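Trimethylamine-N-oxide reductase (PDB 7L5I) probably reduces S- and N-oxides such as trimethylamine N-oxide at a molybdenum centre carried by two molybdopterin guanine dinucleotides. Local coordinates at residues 166-171 with 424-429. Residues are numbered along the deposited sequence; the frame is centred on the assembly and turned at random.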
# COMPACT_ATOMS: atom_id res chain seq x y z
N GLY A 166 -27.19 -1.65 1.02
CA GLY A 166 -26.12 -0.66 1.02
C GLY A 166 -25.28 -0.72 2.29
O GLY A 166 -25.52 -1.52 3.19
N PHE A 167 -24.27 0.16 2.33
CA PHE A 167 -23.32 0.19 3.43
C PHE A 167 -22.55 1.49 3.37
O PHE A 167 -22.52 2.18 2.34
CB PHE A 167 -22.33 -0.97 3.35
CG PHE A 167 -21.43 -0.91 2.13
CD1 PHE A 167 -21.89 -1.32 0.88
CD2 PHE A 167 -20.14 -0.44 2.24
CE1 PHE A 167 -21.06 -1.23 -0.25
CE2 PHE A 167 -19.30 -0.35 1.12
CZ PHE A 167 -19.75 -0.76 -0.11
N VAL A 168 -21.85 1.79 4.46
CA VAL A 168 -20.91 2.91 4.50
C VAL A 168 -19.54 2.42 4.06
O VAL A 168 -19.00 1.48 4.65
CB VAL A 168 -20.81 3.50 5.92
CG1 VAL A 168 -19.80 4.64 5.91
CG2 VAL A 168 -22.17 3.97 6.47
N GLY A 169 -18.95 3.07 3.06
CA GLY A 169 -17.60 2.81 2.64
C GLY A 169 -16.67 3.95 2.97
O GLY A 169 -16.92 4.69 3.93
N HIS A 170 -15.62 4.12 2.18
CA HIS A 170 -14.56 5.07 2.50
C HIS A 170 -14.07 5.76 1.24
O HIS A 170 -14.45 5.43 0.11
CB HIS A 170 -13.41 4.36 3.24
CG HIS A 170 -12.69 3.33 2.41
ND1 HIS A 170 -12.63 2.00 2.78
CD2 HIS A 170 -12.00 3.43 1.25
CE1 HIS A 170 -11.94 1.32 1.88
NE2 HIS A 170 -11.53 2.17 0.94
N LYS A 171 -13.18 6.73 1.45
CA LYS A 171 -12.54 7.49 0.39
C LYS A 171 -11.01 7.33 0.49
O LYS A 171 -10.45 7.36 1.58
CB LYS A 171 -12.87 8.98 0.51
CG LYS A 171 -14.34 9.31 0.34
CD LYS A 171 -14.60 10.80 0.60
CE LYS A 171 -16.09 11.16 0.41
NZ LYS A 171 -16.58 10.93 -0.98
N SER A 424 -21.93 9.67 3.90
CA SER A 424 -21.38 9.06 5.10
C SER A 424 -19.95 8.59 4.92
O SER A 424 -19.31 8.24 5.92
CB SER A 424 -22.25 7.87 5.54
OG SER A 424 -23.60 8.26 5.77
N ALA A 425 -19.44 8.58 3.68
CA ALA A 425 -18.09 8.08 3.40
C ALA A 425 -17.03 9.09 3.84
O ALA A 425 -17.17 10.29 3.64
CB ALA A 425 -17.92 7.79 1.91
N PHE A 426 -15.96 8.57 4.41
CA PHE A 426 -14.92 9.39 5.02
C PHE A 426 -13.55 8.94 4.56
O PHE A 426 -13.37 7.79 4.15
CB PHE A 426 -15.01 9.27 6.54
CG PHE A 426 -15.07 7.85 7.03
CD1 PHE A 426 -13.91 7.14 7.29
CD2 PHE A 426 -16.30 7.21 7.22
CE1 PHE A 426 -13.95 5.85 7.76
CE2 PHE A 426 -16.35 5.91 7.67
CZ PHE A 426 -15.19 5.22 7.92
N PRO A 427 -12.54 9.82 4.63
CA PRO A 427 -11.15 9.39 4.35
C PRO A 427 -10.82 8.20 5.24
O PRO A 427 -10.97 8.27 6.47
CB PRO A 427 -10.31 10.62 4.70
CG PRO A 427 -11.27 11.76 4.75
CD PRO A 427 -12.60 11.21 5.12
N LEU A 428 -10.34 7.11 4.64
CA LEU A 428 -10.49 5.83 5.32
C LEU A 428 -9.63 5.70 6.57
O LEU A 428 -9.99 4.92 7.48
CB LEU A 428 -10.19 4.68 4.36
CG LEU A 428 -8.74 4.23 4.21
CD1 LEU A 428 -8.75 2.98 3.36
CD2 LEU A 428 -7.89 5.31 3.58
N ALA A 429 -8.52 6.41 6.67
CA ALA A 429 -7.71 6.30 7.88
C ALA A 429 -8.31 7.04 9.07
O ALA A 429 -7.70 7.06 10.15
CB ALA A 429 -6.27 6.76 7.61
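K171 and P427 pair in parallel register, and two backbone hydrogen bonds run from K171 to the residues flanking that proline. K171 N donates to F426 O over 2.9 Å, approaching from well above the carbonyl plane, and K171 O accepts L428 N at 3.1 Å, this time within its plane. Bonding both sides of P427 fits a parallel pair, and spares the proline, which has no N-H to give. Between the two bonds lies a CA-H...O contact from P427 CA to K171 O; H170 CA makes a strongly bent one to the same F426 O that takes K171 N.

Beyond the backbone, the main side-chain meeting is H170 with L428, which run alongside each other in the same sense. L428 CD1 sits over the middle of the imidazole, 3.8 Å from its centroid and 8° off the normal, a CH-pi contact; L428 CB covers the same ring nearer its root, 3.4 Å from H170 CG. Both first torsions (65° for H170, 87° for L428) hold CG between the backbone N and the carbonyl carbon, which stands the two groups up together.

The apolar pair is V168 CG1 with F426 CE2 at 4.1 Å; both V168 methyls also face S424 CB.

Carbonyl oxygens set against carbon form another group. S424 O rests 3.6 Å from V168 CG1. The K171 chain, extended as far as CE and then bent at the last torsion, brings CE to 3.5 Å from A425 O. G169 O lies over one face of the F426 ring, whose packing continues onto F138 and helix 431-436.

L428 touches Y142, a residue of the oxygen-atom and pterin-cofactor pockets, placing the contact in the second shell. Burying G169 O, S424 O and F426 N without partners is probably costly; K171's two bonds supply the directional hold, van der Waals contact the rest.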